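Local coordinates for protein aldo-keto reductase 2E (Bombyx mori, PDB 3WCZ) that reduces 3-dehydroecdysone with NADPH as an NADP-dependent aldo-keto reductase and may thereby take part in regulating molting in the silkworm, at residues I52-A55 / A56-D60; V98-A101 / L102-S105. All blocks are in the same frame, centred on the assembly; numbering follows the deposited sequence.

Contact 1 of 2, residues I52-A55 / A56-D60. With NAP (NADP nicotinamide-adenine-dinucleotide phosphate), chain B.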
loop_
_atom_site.group_PDB
_atom_site.type_symbol
_atom_site.label_atom_id
_atom_site.label_comp_id
_atom_site.label_asym_id
_atom_site.label_seq_id
_atom_site.Cartn_x
_atom_site.Cartn_y
_atom_site.Cartn_z
ATOM N N ILE A 52 2.156 6.689 5.945
ATOM C CA ILE A 52 3.154 6.597 4.878
ATOM C C ILE A 52 3.401 5.123 4.602
ATOM O O ILE A 52 3.602 4.373 5.558
ATOM C CB ILE A 52 4.501 7.240 5.256
ATOM C CG1 ILE A 52 4.325 8.645 5.849
ATOM C CG2 ILE A 52 5.424 7.238 4.053
ATOM C CD1 ILE A 52 3.753 9.697 4.923
ATOM N N ASP A 53 3.391 4.725 3.327
ATOM C CA ASP A 53 3.689 3.354 2.887
ATOM C C ASP A 53 5.057 3.334 2.218
ATOM O O ASP A 53 5.283 4.091 1.268
ATOM C CB ASP A 53 2.642 2.840 1.881
ATOM C CG ASP A 53 2.922 1.427 1.447
ATOM O OD1 ASP A 53 2.562 0.511 2.208
ATOM O OD2 ASP A 53 3.503 1.218 0.359
ATOM N N THR A 54 5.966 2.506 2.728
ATOM C CA THR A 54 7.277 2.323 2.143
ATOM C C THR A 54 7.650 0.851 2.181
ATOM O O THR A 54 6.815 -0.004 2.451
ATOM C CB THR A 54 8.310 3.261 2.837
ATOM O OG1 THR A 54 9.543 3.293 2.099
ATOM C CG2 THR A 54 8.620 2.863 4.244
ATOM N N ALA A 55 8.914 0.551 1.867
ATOM C CA ALA A 55 9.379 -0.837 1.788
ATOM C C ALA A 55 10.883 -0.859 1.756
ATOM O O ALA A 55 11.519 0.050 1.214
ATOM C CB ALA A 55 8.847 -1.525 0.561
ATOM N N ALA A 56 11.468 -1.905 2.338
ATOM C CA ALA A 56 12.915 -2.078 2.252
ATOM C C ALA A 56 13.391 -2.042 0.794
ATOM O O ALA A 56 14.399 -1.388 0.454
ATOM C CB ALA A 56 13.323 -3.388 2.928
ATOM N N VAL A 57 12.662 -2.725 -0.083
ATOM C CA VAL A 57 13.109 -2.876 -1.467
ATOM C C VAL A 57 13.087 -1.546 -2.243
ATOM O O VAL A 57 13.728 -1.428 -3.299
ATOM C CB VAL A 57 12.295 -3.982 -2.183
ATOM C CG1 VAL A 57 10.935 -3.453 -2.625
ATOM C CG2 VAL A 57 13.080 -4.554 -3.350
ATOM N N TYR A 58 12.346 -0.540 -1.763
ATOM C CA TYR A 58 12.323 0.739 -2.449
ATOM C C TYR A 58 13.614 1.524 -2.291
ATOM O O TYR A 58 13.843 2.482 -3.018
ATOM C CB TYR A 58 11.152 1.625 -1.985
ATOM C CG TYR A 58 9.787 1.009 -2.082
ATOM C CD1 TYR A 58 9.543 -0.059 -2.900
ATOM C CD2 TYR A 58 8.705 1.571 -1.393
ATOM C CE1 TYR A 58 8.274 -0.621 -2.978
ATOM C CE2 TYR A 58 7.444 1.025 -1.458
ATOM C CZ TYR A 58 7.222 -0.073 -2.243
ATOM O OH TYR A 58 5.959 -0.634 -2.293
ATOM N N GLN A 59 14.421 1.128 -1.326
ATOM C CA GLN A 59 15.711 1.751 -1.044
ATOM C C GLN A 59 15.557 3.230 -0.735
ATOM O O GLN A 59 16.464 4.035 -0.966
ATOM C CB GLN A 59 16.715 1.552 -2.199
ATOM C CG GLN A 59 16.975 0.102 -2.561
ATOM C CD GLN A 59 17.474 -0.756 -1.402
ATOM O OE1 GLN A 59 17.177 -1.952 -1.358
ATOM N NE2 GLN A 59 18.243 -0.175 -0.470
ATOM N N ASP A 60 14.410 3.602 -0.181
ATOM C CA ASP A 60 14.157 5.005 0.185
ATOM C C ASP A 60 13.644 5.166 1.600
ATOM O O ASP A 60 13.126 6.220 1.942
ATOM C CB ASP A 60 13.263 5.758 -0.837
ATOM C CG ASP A 60 11.849 5.220 -0.941
ATOM O OD1 ASP A 60 11.403 4.380 -0.130
ATOM O OD2 ASP A 60 11.148 5.729 -1.864
HETATM P PA NAP B . 0.138 5.307 -8.301
HETATM O O1A NAP B . -0.101 5.984 -7.016
HETATM O O2A NAP B . -0.727 4.269 -8.828
HETATM O O5B NAP B . 0.444 6.297 -9.468
HETATM C C5B NAP B . 1.373 7.328 -9.321
HETATM C C4B NAP B . 1.466 8.256 -10.522
HETATM O O4B NAP B . 0.273 9.059 -10.601
HETATM C C3B NAP B . 2.620 9.183 -10.552
HETATM O O3B NAP B . 3.040 9.277 -11.892
HETATM C C2B NAP B . 2.054 10.428 -10.063
HETATM O O2B NAP B . 2.748 11.588 -10.477
HETATM C C1B NAP B . 0.651 10.414 -10.610
HETATM N N9A NAP B . -0.358 11.117 -9.845
HETATM C C8A NAP B . -0.471 11.112 -8.501
HETATM N N7A NAP B . -1.558 11.745 -8.108
HETATM C C5A NAP B . -2.194 12.200 -9.233
HETATM C C6A NAP B . -3.370 12.925 -9.448
HETATM N N6A NAP B . -4.195 13.406 -8.426
HETATM N N1A NAP B . -3.687 13.193 -10.727
HETATM C C2A NAP B . -2.924 12.765 -11.732
HETATM N N3A NAP B . -1.795 12.055 -11.566
HETATM C C4A NAP B . -1.439 11.762 -10.306
HETATM O O3 NAP B . 1.634 4.694 -8.189
HETATM P PN NAP B . 2.363 3.374 -7.675
HETATM O O1N NAP B . 3.681 3.842 -7.178
HETATM O O2N NAP B . 2.312 2.367 -8.770
HETATM O O5D NAP B . 1.492 2.792 -6.480
HETATM C C5D NAP B . 1.290 3.524 -5.318
HETATM C C4D NAP B . 2.027 3.010 -4.074
HETATM O O4D NAP B . 1.577 1.720 -3.705
HETATM C C3D NAP B . 3.501 2.828 -4.246
HETATM O O3D NAP B . 4.201 4.054 -4.314
HETATM C C2D NAP B . 3.823 1.983 -3.117
HETATM O O2D NAP B . 3.807 2.715 -1.924
HETATM C C1D NAP B . 2.684 0.989 -3.164
HETATM N N1N NAP B . 2.856 -0.241 -3.946
HETATM C C2N NAP B . 3.020 -1.421 -3.320
HETATM C C3N NAP B . 3.163 -2.573 -4.051
HETATM C C7N NAP B . 3.288 -3.836 -3.287
HETATM O O7N NAP B . 2.874 -3.955 -2.109
HETATM N N7N NAP B . 3.743 -4.904 -3.974
HETATM C C4N NAP B . 3.219 -2.543 -5.458
HETATM C C5N NAP B . 3.031 -1.314 -6.105
HETATM C C6N NAP B . 2.853 -0.192 -5.305
HETATM P P2B NAP B . 3.300 12.679 -9.442
HETATM O O1X NAP B . 4.040 13.681 -10.349
HETATM O O2X NAP B . 2.147 13.318 -8.800
HETATM O O3X NAP B . 4.221 11.962 -8.485
#
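The methyl group of A55 sits under the phenol ring of Y58: CB lies 3.4 Å from the ring centroid and 7° off the ring normal, a CH-pi contact over the centre of one face. The backbone fixes the pair, since Y58 N donates to A55 O at 3.1 Å, reaching the oxygen from above its carbonyl plane. With CG anti to its carbonyl carbon (chi1 -55°), Y58 brings its ring back over T54-A55, just beyond strand 51-53, and CE2 comes to 3.6 Å from T54 C. The phenol oxygen is carried to the nicotinamide, Y58 OH standing 3.2 Å from NAP C2N; it is also hydrogen-bonded to K87 NZ and to a citric acid molecule, probably from the crystallisation liquor. D53 OD2 lies at the ring edge, near its plane. CG of D53 is anti to the backbone N (chi1 -179°), which points the carboxylate toward the cofactor; OD2 accepts from NAP O2D at 2.7 Å and forms a salt bridge with K87. T54 OG1 and D60 OD1 approach to 3.1 Å, at best a weak bond. A phenylalanine here could keep the seat on A55 but would probably leave K87 NZ without its phenol partner. Tyrosine, lysine and aspartate thus form the linked polar group characteristic of aldo-keto reductase active sites, consistent with proton donation by Y58 beside the nicotinamide.

Contact 2 of 2, residues V98-A101 / L102-S105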
loop_
_atom_site.group_PDB
_atom_site.type_symbol
_atom_site.label_atom_id
_atom_site.label_comp_id
_atom_site.label_asym_id
_atom_site.label_seq_id
_atom_site.Cartn_x
_atom_site.Cartn_y
_atom_site.Cartn_z
ATOM N N VAL A 98 13.427 -12.274 10.082
ATOM C CA VAL A 98 12.357 -11.278 10.068
ATOM C C VAL A 98 12.649 -10.139 11.043
ATOM O O VAL A 98 12.605 -8.948 10.655
ATOM C CB VAL A 98 10.978 -11.939 10.319
ATOM C CG1 VAL A 98 9.853 -10.903 10.383
ATOM C CG2 VAL A 98 10.678 -12.981 9.244
ATOM N N VAL A 99 12.937 -10.445 12.295
ATOM C CA VAL A 99 13.197 -9.402 13.266
ATOM C C VAL A 99 14.415 -8.551 12.863
ATOM O O VAL A 99 14.325 -7.324 12.895
ATOM C CB VAL A 99 13.249 -9.964 14.726
ATOM C CG1 VAL A 99 13.803 -8.940 15.704
ATOM C CG2 VAL A 99 11.849 -10.397 15.162
ATOM N N PRO A 100 15.555 -9.183 12.499
ATOM C CA PRO A 100 16.683 -8.355 12.067
ATOM C C PRO A 100 16.373 -7.491 10.840
ATOM O O PRO A 100 16.874 -6.363 10.751
ATOM C CB PRO A 100 17.781 -9.395 11.786
ATOM C CG PRO A 100 17.460 -10.519 12.722
ATOM C CD PRO A 100 15.953 -10.585 12.733
ATOM N N ALA A 101 15.587 -8.004 9.899
ATOM C CA ALA A 101 15.248 -7.190 8.733
ATOM C C ALA A 101 14.424 -5.969 9.160
ATOM O O ALA A 101 14.604 -4.861 8.641
ATOM C CB ALA A 101 14.489 -8.007 7.698
ATOM N N LEU A 102 13.519 -6.179 10.101
ATOM C CA LEU A 102 12.720 -5.062 10.624
ATOM C C LEU A 102 13.606 -4.057 11.357
ATOM O O LEU A 102 13.456 -2.838 11.193
ATOM C CB LEU A 102 11.608 -5.557 11.520
ATOM C CG LEU A 102 10.777 -4.485 12.237
ATOM C CD1 LEU A 102 10.159 -3.496 11.270
ATOM C CD2 LEU A 102 9.675 -5.128 13.024
ATOM N N GLN A 103 14.550 -4.556 12.155
ATOM C CA GLN A 103 15.441 -3.661 12.874
ATOM C C GLN A 103 16.270 -2.827 11.892
ATOM O O GLN A 103 16.550 -1.654 12.145
ATOM C CB GLN A 103 16.358 -4.469 13.796
ATOM C CG GLN A 103 15.633 -5.135 14.954
ATOM C CD GLN A 103 16.519 -6.119 15.736
ATOM O OE1 GLN A 103 17.273 -6.881 15.147
ATOM N NE2 GLN A 103 16.407 -6.098 17.052
ATOM N N GLU A 104 16.661 -3.421 10.770
ATOM C CA GLU A 104 17.376 -2.689 9.746
ATOM C C GLU A 104 16.490 -1.594 9.143
ATOM O O GLU A 104 16.928 -0.445 8.958
ATOM C CB GLU A 104 17.906 -3.654 8.677
ATOM C CG GLU A 104 18.579 -3.028 7.509
ATOM C CD GLU A 104 19.229 -4.072 6.608
ATOM O OE1 GLU A 104 19.635 -5.140 7.137
ATOM O OE2 GLU A 104 19.343 -3.826 5.386
ATOM N N SER A 105 15.244 -1.922 8.804
ATOM C CA SER A 105 14.307 -0.910 8.323
ATOM C C SER A 105 14.130 0.222 9.331
ATOM O O SER A 105 14.126 1.405 8.955
ATOM C CB SER A 105 12.958 -1.552 8.018
ATOM O OG SER A 105 12.939 -2.177 6.762
#
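V98 O accepts from L102 N at 3.0 Å, the first of four successive i to i+4 backbone bonds in this part of helix 95-109, the crossover helix of the beta-alpha-beta unit formed with strands 83-88 and 114-119 of the TIM barrel. Q103 N to V99 O follows at 2.9 Å, E104 N to P100 O at 2.9 Å, and S105 N to A101 O at 3.0 Å; the N-H to acceptor angles, between 154° and 166°, show regular alpha-helical geometry. P100 has no N-H to give to the preceding turn, and the helix is kinked there, yet its carbonyl still accepts from E104 N.

Side-chain contact within the segments is slight, van der Waals only, and rests on V99 and Q103, one turn apart. Q103 CG is anti to its carbonyl carbon (chi1 -68°), which lays the extended chain back along the preceding turn: CD comes to 3.9 Å from V99 CG1, and OE1 to 3.5 Å from P100 CA. V98 and L102 instead pack on Y117 of strand 114-119 and on helix 136-148.

Among the polar ends, E104 OE2 forms a salt bridge with K108, and S105 OG is hydrogen-bonded to E61 of helix 61-73. This chemistry divides the helix: aliphatic groups seal it against the barrel strands, the buried hydroxyl of S105 is satisfied by a carboxylate, and amide and carboxylate chains occupy the solvent side.

How the contacts relate
From the N terminus, contact 1 comes first, turning the chain after strand 51-53 back on T54-A55 before helix 61-73 starts. The chain then runs through that helix and strand 83-88 to contact 2, one turn upon the next inside helix 95-109, which leads on to strand 114-119. The two are in series, neither nested nor crossed, and each is continuous in sequence, so neither closes a long loop. They belong to successive strand-helix units of the TIM barrel. Their centres are about 13 Å apart, yet they touch where A56 CB packs at 4.0 Å from S105 OG. E61 and strand 83-88 contact both, tying the cofactor-side loop to the outer helix.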